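Local coordinates for protein cytosine deaminase (Klebsiella pneumoniae, PDB 4R85) that probably catalyses the hydrolytic deamination of cytosine and 5-methylcytosine to uracil and thymine, as an iron-containing member of the amidohydrolase family, at residues H56-A61 and D207-E212; T81-R86 and H117-D122; L141-I146 and S393-K398. All coordinates share one frame; numbering follows the deposited sequence.

The three contacts illustrate how one barrel sheet can hold a metal site, its rim and its far end. Interaction 1 gathers histidines round the iron and the bound 5-methylcytosine. Interaction 2, its centre about 12 Å away, belongs to the surrounding rim: the side chain of Trp83 is about 7 Å from the bound 5-methylcytosine. The two are tied directly, since Asp60 OD1 lies 2.8 Å from Asp119 N, a probable hydrogen bond. Interaction 3, centred about 22 Å from the centre of interaction 1 and 28 Å from that of interaction 2, joins the N-terminal end of strand 143-149, away from the metal site, to a hairpin. It still meets the others through the core, by Leu59 on Leu144 and Val118 on Ile146.

Interaction 1 (H56-A61 and D207-E212); sequences HIHLDA and DVHCDE. With FE2 (Fe (II) ion), chain H; 17E (5-methylcytosine), chain G.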
# COMPACT_ATOMS: atom_id res chain seq x y z
N HIS A 56 -12.26 -0.79 13.25
CA HIS A 56 -12.92 0.43 12.80
C HIS A 56 -13.29 0.36 11.32
O HIS A 56 -12.44 0.55 10.44
CB HIS A 56 -12.01 1.64 13.05
CG HIS A 56 -12.69 2.95 12.85
ND1 HIS A 56 -12.70 3.94 13.82
CD2 HIS A 56 -13.38 3.45 11.79
CE1 HIS A 56 -13.37 4.99 13.36
NE2 HIS A 56 -13.79 4.71 12.14
N ILE A 57 -14.57 0.13 11.05
CA ILE A 57 -15.09 0.10 9.69
C ILE A 57 -16.51 0.63 9.73
O ILE A 57 -17.15 0.58 10.78
CB ILE A 57 -15.04 -1.35 9.13
CG1 ILE A 57 -15.43 -1.39 7.65
CG2 ILE A 57 -15.90 -2.29 9.99
CD1 ILE A 57 -14.91 -2.63 6.93
N HIS A 58 -17.00 1.18 8.61
CA HIS A 58 -18.37 1.67 8.52
C HIS A 58 -19.19 0.74 7.66
O HIS A 58 -19.34 0.97 6.44
CB HIS A 58 -18.41 3.07 7.91
CG HIS A 58 -17.70 4.11 8.73
ND1 HIS A 58 -18.37 5.05 9.48
CD2 HIS A 58 -16.38 4.36 8.89
CE1 HIS A 58 -17.50 5.84 10.08
NE2 HIS A 58 -16.28 5.44 9.74
N LEU A 59 -19.75 -0.30 8.27
CA LEU A 59 -20.52 -1.30 7.53
C LEU A 59 -21.85 -0.78 6.99
O LEU A 59 -22.39 -1.33 6.03
CB LEU A 59 -20.77 -2.54 8.38
CG LEU A 59 -19.53 -3.39 8.65
CD1 LEU A 59 -19.89 -4.61 9.48
CD2 LEU A 59 -18.87 -3.78 7.33
N ASP A 60 -22.39 0.28 7.59
CA ASP A 60 -23.65 0.81 7.07
C ASP A 60 -23.47 1.45 5.69
O ASP A 60 -24.36 1.40 4.85
CB ASP A 60 -24.34 1.76 8.06
CG ASP A 60 -23.51 3.00 8.40
OD1 ASP A 60 -24.12 4.00 8.82
OD2 ASP A 60 -22.26 2.98 8.24
N ALA A 61 -22.29 2.01 5.46
CA ALA A 61 -22.02 2.75 4.22
C ALA A 61 -21.26 1.93 3.19
O ALA A 61 -21.06 2.37 2.06
CB ALA A 61 -21.26 4.04 4.52
N ASP A 207 -15.92 5.01 21.46
CA ASP A 207 -15.00 5.12 20.33
C ASP A 207 -15.40 6.31 19.47
O ASP A 207 -16.40 6.27 18.77
CB ASP A 207 -15.03 3.85 19.47
CG ASP A 207 -13.86 3.76 18.51
OD1 ASP A 207 -13.36 2.63 18.29
OD2 ASP A 207 -13.42 4.81 17.99
N VAL A 208 -14.59 7.37 19.53
CA VAL A 208 -14.96 8.67 18.98
C VAL A 208 -14.12 9.03 17.75
O VAL A 208 -12.89 8.86 17.77
CB VAL A 208 -14.78 9.76 20.06
CG1 VAL A 208 -14.92 11.15 19.46
CG2 VAL A 208 -15.78 9.56 21.20
N HIS A 209 -14.78 9.52 16.71
CA HIS A 209 -14.10 10.15 15.56
C HIS A 209 -13.59 11.49 16.05
O HIS A 209 -14.34 12.45 16.17
CB HIS A 209 -15.08 10.36 14.40
CG HIS A 209 -15.29 9.13 13.57
ND1 HIS A 209 -15.89 7.99 14.07
CD2 HIS A 209 -14.98 8.86 12.29
CE1 HIS A 209 -15.94 7.07 13.13
NE2 HIS A 209 -15.39 7.58 12.03
N CYS A 210 -12.32 11.55 16.38
CA CYS A 210 -11.92 12.61 17.28
C CYS A 210 -11.51 13.94 16.63
O CYS A 210 -12.14 14.96 16.85
CB CYS A 210 -10.85 12.09 18.25
SG CYS A 210 -10.71 13.18 19.61
N ASP A 211 -10.46 13.93 15.84
CA ASP A 211 -10.03 15.16 15.19
C ASP A 211 -9.63 14.82 13.76
O ASP A 211 -8.46 14.92 13.38
CB ASP A 211 -8.85 15.79 15.96
CG ASP A 211 -9.26 16.35 17.34
OD1 ASP A 211 -8.82 15.80 18.37
OD2 ASP A 211 -10.02 17.35 17.38
N GLU A 212 -10.62 14.42 12.96
CA GLU A 212 -10.35 13.93 11.61
C GLU A 212 -10.29 15.10 10.64
O GLU A 212 -11.14 15.26 9.76
CB GLU A 212 -11.39 12.89 11.17
CG GLU A 212 -10.96 12.12 9.89
CD GLU A 212 -11.97 11.10 9.39
OE1 GLU A 212 -11.63 10.36 8.44
OE2 GLU A 212 -13.10 11.04 9.92
FE FE2 H . -14.23 6.21 10.52
N1 17E G . -17.52 9.44 8.28
C2 17E G . -16.55 10.14 8.86
O2 17E G . -16.87 11.24 9.61
N3 17E G . -15.26 9.79 8.73
C4 17E G . -14.92 8.72 8.00
N4 17E G . -13.54 8.36 7.87
C5 17E G . -15.91 7.96 7.37
C6 17E G . -17.23 8.35 7.54
CM5 17E G . -15.54 6.76 6.56
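His209 reaches across to His56 and His58, and all three imidazoles converge on one iron (II) ion through their NE2 atoms. His209 has the largest share of the contact. Its NE2 stands 3.3 Å from NE2 of His56 and the same distance from NE2 of His58; these nitrogens are not hydrogen-bonded to each other but are drawn together as ligands of the same iron. The rings are turned well apart, so that each can direct a nitrogen at the metal: the planes of His56 and His209 lie at 59°, and His58 meets His209 rim to rim. His56 sends its ring inward with the first torsion (chi1 -170°) turning it away from its own backbone nitrogen, whereas His58 and His209 have CG beside theirs. Ser240 is the strongest polar partner of His56 and is also hydrogen-bonded to Asp207 OD2, a second-shell residue shared by the two strands, while Asp207 OD1 pairs with Arg115.

The bound 5-methylcytosine lies against this cluster. Its methyl carbon CM5 sits over one face of His58, displaced from the ring centre, 3.4 Å from CD2. Glu212, its chain extended, meets the pyrimidine with both oxygens: N4 of the ligand donates to OE1 over 2.8 Å (154° at the hydrogen), while OE2 is 2.8 Å from N3. OE2 also lies in the plane of the His209 ring, at its edge. His241 and Asp308 complete the coordination, giving the mononuclear metal centre of the amidohydrolase barrel, with its His-X-His pair at the C-terminal end of the first strand and a further histidine ending the fifth.

Interaction 2 (T81-R86 and H117-D122); sequences TRWSQR and HVDVTD
A single hydrogen bond joins Trp83 of helix 76-87 to Asp119 at the end of strand 111-119. The indole NE1 of Trp83 donates to Asp119 OD1 over 2.8 Å, with 144° at the hydrogen. OD1 lies close to the indole plane, at the edge of the ring, and receives the N-H on its anti lone pair, the one turned away from OD2. Ring and carboxylate are inclined to each other by 42°. Both have CG anti to the backbone N (Trp83 chi1 174°), a torsion that lets the indole extend from the helix as the carboxylate extends from the strand to meet it.

The second shell fixes the carboxylate. Its other oxygen, Asp119 OD2, is held by the backbone N of Thr121, which comes from above the carboxylate plane over 2.9 Å. This bond makes an Asx turn, which starts where the strand gives way to loop; Thr121 is in turn the centre of an inverse gamma turn. The hydroxyl OG1 of Thr121 also approaches OD2, on the syn side, but unusually closely, so the length of that bond is doubtful. Lys87 adds a salt bridge to OD1 and also bonds to the carbonyl of Thr121, so a positive charge probably offsets the buried carboxylate. The backbone N of Asp119 is held by Asp60, against which the indole also packs.

Seen at the level of the fold, the bond ties a helix in the connection between the first and second strands of the barrel to the end of that second strand. Such anchoring of a loop helix at the C-terminal strand ends, where the active site opens, fits the (beta/alpha)8 barrel of the amidohydrolases.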
# COMPACT_ATOMS: atom_id res chain seq x y z
N THR A 81 -21.66 14.78 2.60
CA THR A 81 -22.74 15.24 1.73
C THR A 81 -23.30 14.10 0.88
O THR A 81 -24.52 13.95 0.76
CB THR A 81 -22.28 16.38 0.81
OG1 THR A 81 -21.93 17.50 1.62
CG2 THR A 81 -23.38 16.77 -0.19
N ARG A 82 -22.41 13.28 0.32
CA ARG A 82 -22.83 12.19 -0.55
C ARG A 82 -23.56 11.12 0.26
O ARG A 82 -24.54 10.53 -0.22
CB ARG A 82 -21.63 11.56 -1.26
CG ARG A 82 -20.91 12.50 -2.21
CD ARG A 82 -21.73 12.84 -3.46
NE ARG A 82 -21.13 13.97 -4.15
CZ ARG A 82 -21.70 15.17 -4.28
NH1 ARG A 82 -21.04 16.14 -4.90
NH2 ARG A 82 -22.92 15.39 -3.81
N TRP A 83 -23.07 10.86 1.47
CA TRP A 83 -23.68 9.88 2.35
C TRP A 83 -25.08 10.33 2.73
O TRP A 83 -26.01 9.52 2.79
CB TRP A 83 -22.83 9.68 3.61
CG TRP A 83 -23.47 8.79 4.63
CD1 TRP A 83 -23.75 9.11 5.93
CD2 TRP A 83 -23.93 7.44 4.44
NE1 TRP A 83 -24.34 8.04 6.56
CE2 TRP A 83 -24.46 7.00 5.67
CE3 TRP A 83 -23.94 6.56 3.35
CZ2 TRP A 83 -25.00 5.72 5.84
CZ3 TRP A 83 -24.48 5.29 3.52
CH2 TRP A 83 -25.00 4.88 4.75
N SER A 84 -25.22 11.62 2.99
CA SER A 84 -26.54 12.19 3.28
C SER A 84 -27.54 11.93 2.13
O SER A 84 -28.70 11.61 2.37
CB SER A 84 -26.42 13.69 3.57
OG SER A 84 -27.67 14.23 3.93
N GLN A 85 -27.09 12.07 0.89
CA GLN A 85 -27.92 11.73 -0.27
C GLN A 85 -28.30 10.25 -0.29
O GLN A 85 -29.43 9.89 -0.63
CB GLN A 85 -27.18 12.04 -1.56
CG GLN A 85 -26.91 13.50 -1.80
CD GLN A 85 -26.15 13.71 -3.09
OE1 GLN A 85 -24.97 13.38 -3.17
NE2 GLN A 85 -26.82 14.24 -4.11
N ARG A 86 -27.32 9.40 0.03
CA ARG A 86 -27.51 7.95 -0.01
C ARG A 86 -28.47 7.50 1.08
O ARG A 86 -29.21 6.52 0.90
CB ARG A 86 -26.16 7.24 0.13
CG ARG A 86 -26.24 5.70 0.04
CD ARG A 86 -27.00 5.25 -1.21
NE ARG A 86 -26.90 3.81 -1.41
CZ ARG A 86 -27.71 2.91 -0.84
NH1 ARG A 86 -27.54 1.62 -1.07
NH2 ARG A 86 -28.68 3.31 -0.02
N HIS A 117 -18.89 1.26 12.97
CA HIS A 117 -19.64 2.46 13.28
C HIS A 117 -20.91 2.46 12.44
O HIS A 117 -20.90 2.00 11.29
CB HIS A 117 -18.78 3.71 13.03
CG HIS A 117 -17.58 3.78 13.92
ND1 HIS A 117 -17.49 4.66 14.98
CD2 HIS A 117 -16.45 3.04 13.95
CE1 HIS A 117 -16.35 4.46 15.61
NE2 HIS A 117 -15.70 3.48 15.01
N VAL A 118 -22.01 2.93 13.01
CA VAL A 118 -23.27 3.06 12.29
C VAL A 118 -23.81 4.46 12.50
O VAL A 118 -23.94 4.90 13.63
CB VAL A 118 -24.33 2.07 12.79
CG1 VAL A 118 -25.61 2.17 11.92
CG2 VAL A 118 -23.78 0.67 12.79
N ASP A 119 -24.15 5.16 11.41
CA ASP A 119 -24.65 6.52 11.49
C ASP A 119 -26.03 6.54 12.16
O ASP A 119 -26.97 5.94 11.66
CB ASP A 119 -24.69 7.14 10.09
CG ASP A 119 -25.18 8.58 10.07
OD1 ASP A 119 -25.37 9.10 8.95
OD2 ASP A 119 -25.37 9.19 11.15
N VAL A 120 -26.13 7.21 13.31
CA VAL A 120 -27.40 7.28 14.03
C VAL A 120 -28.05 8.67 13.89
O VAL A 120 -29.09 8.93 14.47
CB VAL A 120 -27.27 6.90 15.52
CG1 VAL A 120 -26.77 5.46 15.66
CG2 VAL A 120 -26.35 7.86 16.26
N THR A 121 -27.42 9.55 13.11
CA THR A 121 -28.11 10.78 12.71
C THR A 121 -28.98 10.43 11.50
O THR A 121 -28.80 10.93 10.39
CB THR A 121 -27.16 11.96 12.44
OG1 THR A 121 -26.10 11.55 11.56
CG2 THR A 121 -26.56 12.47 13.77
N ASP A 122 -29.93 9.54 11.76
CA ASP A 122 -30.89 9.06 10.78
C ASP A 122 -32.12 8.70 11.60
O ASP A 122 -32.09 7.76 12.39
CB ASP A 122 -30.33 7.83 10.03
CG ASP A 122 -31.27 7.31 8.94
OD1 ASP A 122 -32.46 7.69 8.93
OD2 ASP A 122 -30.82 6.51 8.08

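Interaction 3 (L141-I146 and S393-K398); sequences LIDLQI and SIRHGK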
# COMPACT_ATOMS: atom_id res chain seq x y z
N LEU A 141 -19.26 -16.27 11.85
CA LEU A 141 -18.05 -15.78 11.20
C LEU A 141 -17.26 -14.81 12.07
O LEU A 141 -16.03 -14.89 12.14
CB LEU A 141 -18.40 -15.09 9.87
CG LEU A 141 -19.22 -15.92 8.86
CD1 LEU A 141 -19.47 -15.12 7.58
CD2 LEU A 141 -18.52 -17.24 8.54
N ILE A 142 -17.95 -13.88 12.71
CA ILE A 142 -17.27 -12.79 13.40
C ILE A 142 -17.96 -12.42 14.71
O ILE A 142 -19.12 -12.72 14.93
CB ILE A 142 -17.26 -11.50 12.55
CG1 ILE A 142 -18.69 -10.98 12.37
CG2 ILE A 142 -16.57 -11.74 11.21
CD1 ILE A 142 -18.79 -9.66 11.59
N ASP A 143 -17.21 -11.74 15.57
CA ASP A 143 -17.79 -11.09 16.74
C ASP A 143 -17.88 -9.60 16.43
O ASP A 143 -16.86 -8.91 16.34
CB ASP A 143 -16.92 -11.34 17.98
CG ASP A 143 -16.92 -12.80 18.40
OD1 ASP A 143 -15.95 -13.53 18.07
OD2 ASP A 143 -17.88 -13.22 19.07
N LEU A 144 -19.10 -9.11 16.27
CA LEU A 144 -19.32 -7.73 15.83
C LEU A 144 -19.64 -6.78 16.99
O LEU A 144 -20.56 -7.04 17.76
CB LEU A 144 -20.46 -7.69 14.81
CG LEU A 144 -20.80 -6.33 14.18
CD1 LEU A 144 -19.61 -5.79 13.39
CD2 LEU A 144 -22.03 -6.46 13.28
N GLN A 145 -18.90 -5.68 17.10
CA GLN A 145 -19.29 -4.60 18.00
C GLN A 145 -19.90 -3.46 17.21
O GLN A 145 -19.46 -3.16 16.10
CB GLN A 145 -18.08 -4.08 18.77
CG GLN A 145 -17.49 -5.11 19.71
CD GLN A 145 -16.38 -4.53 20.57
OE1 GLN A 145 -16.13 -3.32 20.57
NE2 GLN A 145 -15.70 -5.40 21.32
N ILE A 146 -20.90 -2.81 17.78
CA ILE A 146 -21.56 -1.71 17.07
C ILE A 146 -21.45 -0.38 17.80
O ILE A 146 -21.81 -0.28 18.97
CB ILE A 146 -23.05 -2.02 16.84
CG1 ILE A 146 -23.19 -3.21 15.89
CG2 ILE A 146 -23.78 -0.79 16.32
CD1 ILE A 146 -24.54 -3.89 15.97
N SER A 393 -8.53 -20.57 8.55
CA SER A 393 -9.13 -19.79 9.62
C SER A 393 -9.96 -20.75 10.46
O SER A 393 -10.82 -21.45 9.94
CB SER A 393 -10.01 -18.67 9.08
OG SER A 393 -10.52 -17.87 10.13
N ILE A 394 -9.67 -20.77 11.75
CA ILE A 394 -10.36 -21.64 12.69
C ILE A 394 -11.12 -20.78 13.67
O ILE A 394 -10.59 -19.81 14.20
CB ILE A 394 -9.38 -22.57 13.42
CG1 ILE A 394 -8.69 -23.49 12.42
CG2 ILE A 394 -10.09 -23.39 14.49
CD1 ILE A 394 -7.57 -24.35 13.02
N ARG A 395 -12.38 -21.11 13.90
CA ARG A 395 -13.21 -20.32 14.79
C ARG A 395 -14.04 -21.27 15.65
O ARG A 395 -14.72 -22.14 15.12
CB ARG A 395 -14.12 -19.40 13.99
CG ARG A 395 -15.12 -18.65 14.83
CD ARG A 395 -15.82 -17.60 14.00
NE ARG A 395 -16.88 -16.93 14.75
CZ ARG A 395 -16.67 -15.93 15.59
NH1 ARG A 395 -15.43 -15.49 15.80
NH2 ARG A 395 -17.69 -15.36 16.22
N HIS A 396 -13.97 -21.08 16.96
CA HIS A 396 -14.62 -21.98 17.91
C HIS A 396 -14.25 -23.45 17.66
O HIS A 396 -15.07 -24.35 17.83
CB HIS A 396 -16.14 -21.77 17.90
CG HIS A 396 -16.56 -20.36 18.17
ND1 HIS A 396 -17.79 -19.86 17.80
CD2 HIS A 396 -15.91 -19.33 18.76
CE1 HIS A 396 -17.88 -18.59 18.16
NE2 HIS A 396 -16.75 -18.25 18.75
N GLY A 397 -13.00 -23.68 17.26
CA GLY A 397 -12.48 -25.02 17.09
C GLY A 397 -12.79 -25.70 15.76
O GLY A 397 -12.45 -26.86 15.57
N LYS A 398 -13.43 -24.98 14.84
CA LYS A 398 -13.77 -25.54 13.54
C LYS A 398 -13.14 -24.74 12.42
O LYS A 398 -13.05 -23.52 12.51
CB LYS A 398 -15.29 -25.55 13.34
CG LYS A 398 -16.06 -26.35 14.38
CD LYS A 398 -17.56 -26.15 14.20
CE LYS A 398 -18.36 -26.90 15.25
NZ LYS A 398 -19.81 -26.56 15.19
O HOH W 1 -17.07 -15.69 19.88
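At the tight turn of a beta hairpin, where strand 390-395 reverses into strand 398-403, Arg395 reaches out to the start of strand 143-149 and forms a salt bridge with Asp143. One carboxylate oxygen takes both bonds: Arg395 NH1 donates to Asp143 OD1 over 3.0 Å, with 149° at the hydrogen, and Arg395 NH2 adds a weak bond to Asp143 OD1 at 3.1 Å. OD1 lies at the edge of the guanidinium, close to its plane, but the approach is skewed for the acid: NH1 comes to OD1 from above the carboxylate plane, and the two flat groups are 58° apart. This is therefore not the side-by-side, two-oxygen pairing of many Arg-Asp bridges.

The arginine spans the gap because its chain is extended from CG to NE and its first torsion (chi1 174°) points that chain away from the backbone nitrogen. Both faces of the guanidinium have a neighbour, each near its rim. Leu141 O lies 3.2 Å above one face and is also 3.3 Å from CD of Arg395; on the opposite face comes CE1 of His396, the next residue in the turn. The hairpin itself is a type I' turn closed by paired backbone bonds, Arg395 N to Lys398 O at 2.9 Å and Lys398 N to Arg395 O at 3.1 Å. It belongs to the strands that continue the barrel sheet beyond its first strand, so the bridge connects this extension with the N-terminal end of the third barrel strand.

Further bonds fix the guanidinium: NH2 also donates to the carbonyl of Ala139, and NH1 to Gln112 OE1 on strand 111-119, the sheet neighbour of strand 143-149. A water in the plane of the His396 ring joins its NE2 to the other carboxylate oxygen, donating to Asp143 OD2 over 2.7 Å.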